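PDB 3PT5: NANS (YJHS), A 9-O-acetyl N-acetylneuraminic acid esterase from Escherichia coli O157:H7 EDL933, which probably removes the 9-O-acetyl group from 9-O-acetyl-N-acetylneuraminate, a sialic acid of host mucosal sites on which the bacterium can grow. Local coordinates for residues F193-S198 against E251-N256; A201-H206 against G255-N260; P232-D237 against V327-Q332. All blocks are in the same frame, centred on the assembly; numbering follows the deposited sequence.

Contact 1: residues F193-S198 against E251-N256; sequences FDLMTS and EAIYGN
Ile253 reaches out from its helix and sets a single methyl, CD1, against the turn formed by Asp194 and Leu195. Its CG1 branch lies beside the backbone N (chi1 -64°) and the chain then runs fully extended to CD1 (chi2 180°), which puts the methyl at the far end of a straight arm. CD1 of Ile253 sits 3.7 Å from CB of Asp194 and 3.8 Å from the backbone N of Leu195, a van der Waals contact with a backbone that has helical angles but lacks the regular bonds of a helix. This turn follows strand 182-189 of the sheet in the SGNH-hydrolase fold, and the contact joins it to helix 247-253 and the residue that follows, Tyr254. Of the side chain of Asp194 only CB meets Ile253, beside the backbone C; the carboxylate is turned to other partners, with OD1 bonded to Thr137 and OD2 to the backbone N of Phe136 and to Gln190. Leu195 crosses Ile253 at a slant, and of its two methyls CD2 does the touching, 4.0 Å from CD1 of Ile253. The same CD2 meets the edge of the Tyr254 ring, lying near its plane, 4.3 Å from CE2 of that tyrosine. Trp242, Ala249 and Tyr250 also pack on Leu195, while Tyr250 meets the Tyr254 ring with the two planes about 20° apart.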
loop_
_atom_site.group_PDB
_atom_site.type_symbol
_atom_site.label_atom_id
_atom_site.label_comp_id
_atom_site.label_asym_id
_atom_site.label_seq_id
_atom_site.Cartn_x
_atom_site.Cartn_y
_atom_site.Cartn_z
ATOM N N PHE A 193 -13.154 3.859 -5.531
ATOM C CA PHE A 193 -14.091 5.017 -5.489
ATOM C C PHE A 193 -14.466 5.479 -6.882
ATOM O O PHE A 193 -15.601 5.927 -7.120
ATOM C CB PHE A 193 -13.542 6.167 -4.649
ATOM C CG PHE A 193 -13.875 6.048 -3.192
ATOM C CD1 PHE A 193 -14.024 4.796 -2.593
ATOM C CD2 PHE A 193 -14.052 7.187 -2.415
ATOM C CE1 PHE A 193 -14.339 4.685 -1.258
ATOM C CE2 PHE A 193 -14.380 7.073 -1.072
ATOM C CZ PHE A 193 -14.526 5.839 -0.496
ATOM N N ASP A 194 -13.535 5.352 -7.807
ATOM C CA ASP A 194 -13.830 5.717 -9.208
ATOM C C ASP A 194 -14.887 4.806 -9.850
ATOM O O ASP A 194 -15.585 5.232 -10.769
ATOM C CB ASP A 194 -12.554 5.788 -10.049
ATOM C CG ASP A 194 -11.714 7.019 -9.724
ATOM O OD1 ASP A 194 -12.250 8.158 -9.790
ATOM O OD2 ASP A 194 -10.517 6.872 -9.417
ATOM N N LEU A 195 -15.024 3.580 -9.357
ATOM C CA LEU A 195 -16.066 2.674 -9.838
ATOM C C LEU A 195 -17.463 3.226 -9.638
ATOM O O LEU A 195 -18.396 2.845 -10.343
ATOM C CB LEU A 195 -16.016 1.341 -9.108
ATOM C CG LEU A 195 -14.776 0.480 -9.241
ATOM C CD1 LEU A 195 -14.866 -0.678 -8.237
ATOM C CD2 LEU A 195 -14.673 -0.041 -10.639
ATOM N N MET A 196 -17.617 4.089 -8.639
ATOM C CA MET A 196 -18.925 4.584 -8.224
ATOM C C MET A 196 -19.387 5.816 -8.967
ATOM O O MET A 196 -20.571 6.143 -8.919
ATOM C CB MET A 196 -18.902 4.902 -6.726
ATOM C CG MET A 196 -18.703 3.679 -5.882
ATOM S SD MET A 196 -18.966 4.052 -4.147
ATOM C CE MET A 196 -17.384 4.639 -3.682
ATOM N N THR A 197 -18.447 6.539 -9.592
ATOM C CA THR A 197 -18.784 7.868 -10.128
ATOM C C THR A 197 -19.348 7.749 -11.543
ATOM O O THR A 197 -19.117 6.754 -12.245
ATOM C CB THR A 197 -17.603 8.897 -10.100
ATOM O OG1 THR A 197 -16.688 8.605 -11.158
ATOM C CG2 THR A 197 -16.856 8.887 -8.776
ATOM N N SER A 198 -20.092 8.767 -11.955
ATOM C CA SER A 198 -20.671 8.766 -13.303
ATOM C C SER A 198 -19.546 8.942 -14.333
ATOM O O SER A 198 -19.704 8.591 -15.509
ATOM C CB SER A 198 -21.736 9.861 -13.449
ATOM O OG SER A 198 -21.147 11.142 -13.369
ATOM N N GLU A 251 -14.864 -3.535 -15.156
ATOM C CA GLU A 251 -14.341 -3.964 -16.439
ATOM C C GLU A 251 -13.532 -2.836 -17.105
ATOM O O GLU A 251 -12.462 -3.084 -17.651
ATOM C CB GLU A 251 -15.514 -4.398 -17.326
ATOM C CG GLU A 251 -15.123 -4.745 -18.749
ATOM C CD GLU A 251 -16.082 -5.740 -19.409
ATOM O OE1 GLU A 251 -17.323 -5.513 -19.402
ATOM O OE2 GLU A 251 -15.573 -6.756 -19.937
ATOM N N ALA A 252 -14.016 -1.595 -17.010
ATOM C CA ALA A 252 -13.304 -0.464 -17.609
ATOM C C ALA A 252 -12.038 -0.129 -16.836
ATOM O O ALA A 252 -10.932 -0.051 -17.403
ATOM C CB ALA A 252 -14.193 0.742 -17.709
ATOM N N ILE A 253 -12.190 0.020 -15.523
ATOM C CA ILE A 253 -11.085 0.492 -14.704
ATOM C C ILE A 253 -10.005 -0.556 -14.478
ATOM O O ILE A 253 -8.810 -0.313 -14.745
ATOM C CB ILE A 253 -11.599 1.091 -13.394
ATOM C CG1 ILE A 253 -12.431 2.334 -13.727
ATOM C CG2 ILE A 253 -10.425 1.380 -12.409
ATOM C CD1 ILE A 253 -13.054 3.096 -12.550
ATOM N N TYR A 254 -10.428 -1.717 -13.991
ATOM C CA TYR A 254 -9.467 -2.766 -13.671
ATOM C C TYR A 254 -9.054 -3.521 -14.927
ATOM O O TYR A 254 -7.944 -4.063 -14.993
ATOM C CB TYR A 254 -9.987 -3.683 -12.549
ATOM C CG TYR A 254 -9.905 -3.000 -11.193
ATOM C CD1 TYR A 254 -8.848 -3.266 -10.324
ATOM C CD2 TYR A 254 -10.854 -2.071 -10.792
ATOM C CE1 TYR A 254 -8.737 -2.624 -9.097
ATOM C CE2 TYR A 254 -10.752 -1.400 -9.559
ATOM C CZ TYR A 254 -9.700 -1.698 -8.705
ATOM O OH TYR A 254 -9.582 -1.065 -7.471
ATOM N N GLY A 255 -9.897 -3.496 -15.952
ATOM C CA GLY A 255 -9.498 -4.078 -17.233
ATOM C C GLY A 255 -8.322 -3.313 -17.821
ATOM O O GLY A 255 -7.419 -3.908 -18.430
ATOM N N ASN A 256 -8.285 -2.009 -17.578
ATOM C CA ASN A 256 -7.205 -1.187 -18.069
ATOM C C ASN A 256 -5.851 -1.515 -17.419
ATOM O O ASN A 256 -4.794 -1.169 -17.940
ATOM C CB ASN A 256 -7.539 0.288 -17.912
ATOM C CG ASN A 256 -6.497 1.175 -18.544
ATOM O OD1 ASN A 256 -6.223 1.077 -19.759
ATOM N ND2 ASN A 256 -5.920 2.071 -17.743
#

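Contact 2: residues A201-H206 against G255-N260; sequences ASHPQH and GNYQNN
With chi1 at 176° the imidazole of His203 extends away from its own backbone N, while the ring of Tyr257 lies beside its backbone N (chi1 -67°), and these two settings bring the histidine and the phenol together. The side chains cross at about a right angle. CE1 of His203 is 3.2 Å from OH of Tyr257, and the hydroxyl oxygen stands at the edge of the imidazole, near its plane. Both polar ends find their bonds in strand 182-189 and just beyond it: NE2 of His203 pairs with the side chain of Gln190, and OH of Tyr257 with the backbone O of Gln190 and with NE1 of Trp188. Gln190 thus ties the two rings to one residue and would limit rotation of the imidazole.

On its other nitrogen, ND1, His203 holds a water at 2.8 Å, in the plane of the ring. That water accepts a bond from ND2 of Asn256 at 2.9 Å and so bridges the segments. The amide of Asn256 lies across Pro204, its ND2 3.5 Å from the proline CB. ND2 also donates to Asn208. Asn260 closes the turn on its own side, giving an N-H from ND2 to the backbone O of Asn256 at 2.9 Å; the oxygen is close to the amide plane of Asn260, though the donor is tilted 34° from the carbonyl plane. The contact packs His203 and Pro204 of helix 203-218 against the loop between helix 247-253 and strand 265-268, with Phe207 edge-to-face on Tyr257 and Phe267 of the strand also touching that ring.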
loop_
_atom_site.group_PDB
_atom_site.type_symbol
_atom_site.label_atom_id
_atom_site.label_comp_id
_atom_site.label_asym_id
_atom_site.label_seq_id
_atom_site.Cartn_x
_atom_site.Cartn_y
_atom_site.Cartn_z
ATOM N N ALA A 201 -15.410 6.224 -16.588
ATOM C CA ALA A 201 -14.779 5.870 -17.846
ATOM C C ALA A 201 -13.576 6.752 -18.168
ATOM O O ALA A 201 -12.743 6.386 -19.011
ATOM C CB ALA A 201 -15.798 5.880 -18.969
ATOM N N SER A 202 -13.450 7.892 -17.481
ATOM C CA SER A 202 -12.255 8.716 -17.623
ATOM C C SER A 202 -11.038 8.163 -16.849
ATOM O O SER A 202 -9.925 8.595 -17.073
ATOM C CB SER A 202 -12.529 10.151 -17.182
ATOM O OG SER A 202 -12.906 10.180 -15.826
ATOM N N HIS A 203 -11.252 7.218 -15.942
ATOM C CA HIS A 203 -10.148 6.743 -15.094
ATOM C C HIS A 203 -8.986 6.176 -15.923
ATOM O O HIS A 203 -7.832 6.548 -15.679
ATOM C CB HIS A 203 -10.656 5.724 -14.054
ATOM C CG HIS A 203 -9.576 5.116 -13.215
ATOM N ND1 HIS A 203 -8.635 4.243 -13.724
ATOM C CD2 HIS A 203 -9.319 5.216 -11.885
ATOM C CE1 HIS A 203 -7.826 3.857 -12.747
ATOM N NE2 HIS A 203 -8.208 4.451 -11.629
ATOM N N PRO A 204 -9.268 5.325 -16.927
ATOM C CA PRO A 204 -8.068 4.792 -17.642
ATOM C C PRO A 204 -7.100 5.848 -18.184
ATOM O O PRO A 204 -5.874 5.724 -17.999
ATOM C CB PRO A 204 -8.683 3.931 -18.751
ATOM C CG PRO A 204 -9.964 3.412 -18.128
ATOM C CD PRO A 204 -10.498 4.603 -17.335
ATOM N N GLN A 205 -7.625 6.896 -18.814
ATOM C CA GLN A 205 -6.733 7.939 -19.294
ATOM C C GLN A 205 -6.080 8.744 -18.178
ATOM O O GLN A 205 -4.915 9.094 -18.292
ATOM C CB GLN A 205 -7.383 8.830 -20.351
ATOM C CG GLN A 205 -7.478 8.159 -21.747
ATOM C CD GLN A 205 -6.269 7.254 -22.106
ATOM O OE1 GLN A 205 -5.130 7.721 -22.288
ATOM N NE2 GLN A 205 -6.532 5.952 -22.228
ATOM N N HIS A 206 -6.809 9.012 -17.089
ATOM C CA HIS A 206 -6.215 9.717 -15.945
ATOM C C HIS A 206 -5.067 8.928 -15.354
ATOM O O HIS A 206 -3.999 9.486 -15.075
ATOM C CB HIS A 206 -7.237 10.014 -14.835
ATOM C CG HIS A 206 -8.180 11.129 -15.160
ATOM N ND1 HIS A 206 -9.514 11.104 -14.808
ATOM C CD2 HIS A 206 -7.988 12.295 -15.819
ATOM C CE1 HIS A 206 -10.102 12.208 -15.232
ATOM N NE2 HIS A 206 -9.199 12.947 -15.852
ATOM N N GLY A 255 -9.897 -3.496 -15.952
ATOM C CA GLY A 255 -9.498 -4.078 -17.233
ATOM C C GLY A 255 -8.322 -3.313 -17.821
ATOM O O GLY A 255 -7.419 -3.908 -18.430
ATOM N N ASN A 256 -8.285 -2.009 -17.578
ATOM C CA ASN A 256 -7.205 -1.187 -18.069
ATOM C C ASN A 256 -5.851 -1.515 -17.419
ATOM O O ASN A 256 -4.794 -1.169 -17.940
ATOM C CB ASN A 256 -7.539 0.288 -17.912
ATOM C CG ASN A 256 -6.497 1.175 -18.544
ATOM O OD1 ASN A 256 -6.223 1.077 -19.759
ATOM N ND2 ASN A 256 -5.920 2.071 -17.743
ATOM N N TYR A 257 -5.887 -2.162 -16.265
ATOM C CA TYR A 257 -4.651 -2.620 -15.614
ATOM C C TYR A 257 -4.119 -3.897 -16.264
ATOM O O TYR A 257 -2.961 -4.249 -16.065
ATOM C CB TYR A 257 -4.896 -2.893 -14.138
ATOM C CG TYR A 257 -5.223 -1.658 -13.317
ATOM C CD1 TYR A 257 -4.539 -0.451 -13.504
ATOM C CD2 TYR A 257 -6.196 -1.707 -12.327
ATOM C CE1 TYR A 257 -4.856 0.693 -12.738
ATOM C CE2 TYR A 257 -6.507 -0.589 -11.553
ATOM C CZ TYR A 257 -5.843 0.601 -11.745
ATOM O OH TYR A 257 -6.181 1.703 -10.971
ATOM N N GLN A 258 -4.986 -4.575 -17.017
ATOM C CA GLN A 258 -4.690 -5.865 -17.652
ATOM C C GLN A 258 -4.420 -5.721 -19.148
ATOM O O GLN A 258 -3.767 -6.573 -19.762
ATOM C CB GLN A 258 -5.890 -6.805 -17.479
ATOM C CG GLN A 258 -6.232 -7.123 -16.051
ATOM C CD GLN A 258 -7.623 -7.727 -15.873
ATOM O OE1 GLN A 258 -7.918 -8.803 -16.393
ATOM N NE2 GLN A 258 -8.469 -7.047 -15.091
ATOM N N ASN A 259 -4.964 -4.668 -19.748
ATOM C CA ASN A 259 -4.821 -4.423 -21.178
ATOM C C ASN A 259 -4.286 -3.027 -21.456
ATOM O O ASN A 259 -4.683 -2.376 -22.425
ATOM C CB ASN A 259 -6.172 -4.614 -21.881
ATOM C CG ASN A 259 -6.700 -6.016 -21.737
ATOM O OD1 ASN A 259 -6.043 -6.984 -22.114
ATOM N ND2 ASN A 259 -7.900 -6.138 -21.163
ATOM N N ASN A 260 -3.344 -2.584 -20.635
ATOM C CA ASN A 260 -2.838 -1.229 -20.753
ATOM C C ASN A 260 -1.976 -1.008 -22.009
ATOM O O ASN A 260 -1.256 -1.915 -22.436
ATOM C CB ASN A 260 -2.051 -0.876 -19.497
ATOM C CG ASN A 260 -2.058 0.592 -19.227
ATOM O OD1 ASN A 260 -1.286 1.335 -19.810
ATOM N ND2 ASN A 260 -2.963 1.031 -18.375
HETATM O O HOH W 1 -7.552 2.258 -15.304
#

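Contact 3: residues P232-D237 against V327-Q332; sequences PWFCGD and VEAILQ
Ala329 and Ile330, neighbours on one turn of the helix, receive the ring of Phe234 from the strand. Ala329 comes first, and its methyl points toward the strand, placing CB 3.9 Å from CD1 of Phe234. Its carbonyl lies close as well: O of Ala329 is 3.4 Å from CE1 of the ring, approaching obliquely.

At Ile330 the contact passes to the face of the ring. The CG1 branch lies beside the backbone N (chi1 -68°), and its methylene sits over the phenyl in a CH-pi interaction, 3.8 Å from the ring centroid and only 14° off the ring normal. The atom lies somewhat toward the rim, on the side of CE2, which is 3.7 Å from CG1 of Ile330. The backbone of the same residue adds to the contact, with CA of Ile330 3.7 Å from CZ of Phe234. The two side chains cross at about a right angle, and one phenyl thus touches the alanine along its CD1 and CE1 side and the isoleucine across its CE2 and CZ side.

Phe326 and Phe333 of the same helix also touch Phe234, as does Ile266 of the adjoining strand, while Leu114 of helix 107-114 packs on Ile330. The backbone of Phe234 bonds to Val186 and Trp188 of strand 182-189, which fixes the strand from which the ring projects. Strand 233-236 runs parallel to both of its neighbours, 182-189 and 265-268, and helix 315-335 lies on one face of this sheet. Such packing of a helix on a largely parallel sheet is characteristic of the alpha/beta architecture of SGNH hydrolases.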
loop_
_atom_site.group_PDB
_atom_site.type_symbol
_atom_site.label_atom_id
_atom_site.label_comp_id
_atom_site.label_asym_id
_atom_site.label_seq_id
_atom_site.Cartn_x
_atom_site.Cartn_y
_atom_site.Cartn_z
ATOM N N PRO A 232 8.218 -0.956 -13.416
ATOM C CA PRO A 232 6.936 -1.630 -13.327
ATOM C C PRO A 232 5.976 -1.063 -12.269
ATOM O O PRO A 232 6.377 -0.703 -11.149
ATOM C CB PRO A 232 7.306 -3.071 -12.949
ATOM C CG PRO A 232 8.616 -2.976 -12.283
ATOM C CD PRO A 232 9.322 -1.810 -12.940
ATOM N N TRP A 233 4.723 -1.013 -12.664
ATOM C CA TRP A 233 3.592 -0.786 -11.774
ATOM C C TRP A 233 2.873 -2.118 -11.637
ATOM O O TRP A 233 2.313 -2.631 -12.593
ATOM C CB TRP A 233 2.637 0.277 -12.318
ATOM C CG TRP A 233 3.184 1.644 -12.138
ATOM C CD1 TRP A 233 4.398 2.080 -12.563
ATOM C CD2 TRP A 233 2.543 2.769 -11.508
ATOM N NE1 TRP A 233 4.574 3.407 -12.237
ATOM C CE2 TRP A 233 3.446 3.857 -11.587
ATOM C CE3 TRP A 233 1.304 2.957 -10.878
ATOM C CZ2 TRP A 233 3.150 5.126 -11.044
ATOM C CZ3 TRP A 233 1.000 4.225 -10.351
ATOM C CH2 TRP A 233 1.918 5.288 -10.443
ATOM N N PHE A 234 2.890 -2.649 -10.425
ATOM C CA PHE A 234 2.165 -3.857 -10.074
ATOM C C PHE A 234 0.814 -3.442 -9.538
ATOM O O PHE A 234 0.699 -2.873 -8.446
ATOM C CB PHE A 234 2.948 -4.658 -9.049
ATOM C CG PHE A 234 4.303 -5.038 -9.529
ATOM C CD1 PHE A 234 4.476 -6.154 -10.360
ATOM C CD2 PHE A 234 5.395 -4.248 -9.205
ATOM C CE1 PHE A 234 5.763 -6.506 -10.817
ATOM C CE2 PHE A 234 6.675 -4.581 -9.657
ATOM C CZ PHE A 234 6.854 -5.702 -10.481
ATOM N N CYS A 235 -0.192 -3.632 -10.372
ATOM C CA CYS A 235 -1.508 -3.066 -10.074
ATOM C C CYS A 235 -2.394 -4.181 -9.534
ATOM O O CYS A 235 -2.675 -5.168 -10.226
ATOM C CB CYS A 235 -2.105 -2.448 -11.337
ATOM S SG CYS A 235 -1.113 -1.128 -11.981
ATOM N N GLY A 236 -2.826 -4.045 -8.289
ATOM C CA GLY A 236 -3.590 -5.096 -7.643
ATOM C C GLY A 236 -5.085 -4.991 -7.866
ATOM O O GLY A 236 -5.644 -3.912 -8.084
ATOM N N ASP A 237 -5.728 -6.140 -7.758
ATOM C CA ASP A 237 -7.177 -6.250 -7.868
ATOM C C ASP A 237 -7.887 -5.677 -6.617
ATOM O O ASP A 237 -7.249 -5.112 -5.698
ATOM C CB ASP A 237 -7.505 -7.742 -8.065
ATOM C CG ASP A 237 -8.806 -7.996 -8.851
ATOM O OD1 ASP A 237 -9.544 -7.035 -9.168
ATOM O OD2 ASP A 237 -9.078 -9.189 -9.151
ATOM N N VAL A 327 4.617 -10.466 -4.298
ATOM C CA VAL A 327 5.992 -10.932 -4.283
ATOM C C VAL A 327 6.259 -11.857 -5.488
ATOM O O VAL A 327 7.302 -11.740 -6.129
ATOM C CB VAL A 327 6.378 -11.568 -2.925
ATOM C CG1 VAL A 327 7.737 -12.260 -2.990
ATOM C CG2 VAL A 327 6.339 -10.456 -1.826
ATOM N N GLU A 328 5.330 -12.751 -5.797
ATOM C CA GLU A 328 5.479 -13.600 -6.995
ATOM C C GLU A 328 5.664 -12.711 -8.251
ATOM O O GLU A 328 6.524 -12.980 -9.107
ATOM C CB GLU A 328 4.241 -14.468 -7.197
ATOM C CG GLU A 328 3.978 -15.567 -6.183
ATOM C CD GLU A 328 2.522 -16.073 -6.289
ATOM O OE1 GLU A 328 1.979 -16.072 -7.430
ATOM O OE2 GLU A 328 1.914 -16.437 -5.236
ATOM N N ALA A 329 4.834 -11.673 -8.380
ATOM C CA ALA A 329 4.904 -10.790 -9.546
ATOM C C ALA A 329 6.186 -9.970 -9.634
ATOM O O ALA A 329 6.743 -9.762 -10.731
ATOM C CB ALA A 329 3.658 -9.900 -9.630
ATOM N N ILE A 330 6.647 -9.488 -8.486
ATOM C CA ILE A 330 7.848 -8.678 -8.450
ATOM C C ILE A 330 9.097 -9.530 -8.786
ATOM O O ILE A 330 9.909 -9.138 -9.607
ATOM C CB ILE A 330 7.991 -8.035 -7.054
ATOM C CG1 ILE A 330 6.888 -6.992 -6.831
ATOM C CG2 ILE A 330 9.395 -7.442 -6.889
ATOM C CD1 ILE A 330 6.756 -6.624 -5.310
ATOM N N LEU A 331 9.175 -10.718 -8.203
ATOM C CA LEU A 331 10.293 -11.635 -8.472
ATOM C C LEU A 331 10.315 -12.056 -9.928
ATOM O O LEU A 331 11.370 -12.043 -10.570
ATOM C CB LEU A 331 10.242 -12.869 -7.563
ATOM C CG LEU A 331 10.418 -12.654 -6.052
ATOM C CD1 LEU A 331 10.133 -13.971 -5.323
ATOM C CD2 LEU A 331 11.814 -12.130 -5.689
ATOM N N GLN A 332 9.149 -12.407 -10.458
ATOM C CA GLN A 332 9.032 -12.779 -11.861
ATOM C C GLN A 332 9.482 -11.652 -12.781
ATOM O O GLN A 332 10.252 -11.882 -13.716
ATOM C CB GLN A 332 7.619 -13.197 -12.201
ATOM C CG GLN A 332 7.526 -13.718 -13.623
ATOM C CD GLN A 332 6.170 -14.254 -13.962
ATOM O OE1 GLN A 332 5.781 -14.282 -15.129
ATOM N NE2 GLN A 332 5.439 -14.707 -12.955
#

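Overall arrangement
Contacts 1 and 2 are close neighbours, their centres about 8 Å apart, and share Gly255 and Asn256; CE1 of His203 lies 3.6 Å from CG2 of Ile253 where they meet. Contact 3 lies deeper in the chain, its centre about 20 Å from that of contact 1 and 17 Å from that of contact 2. The first segments follow in the order 193-198, 201-206, 232-237, then come 251-256, 255-260 and 327-332, so contact 3 crosses the other two along the chain. Contacts 1 and 2 set the loop and helix that follow strand 182-189 against residues 251-260, whose Tyr254 and Tyr257 pack on Gly236 and Cys235 of strand 233-236; contact 3 packs that strand against helix 315-335.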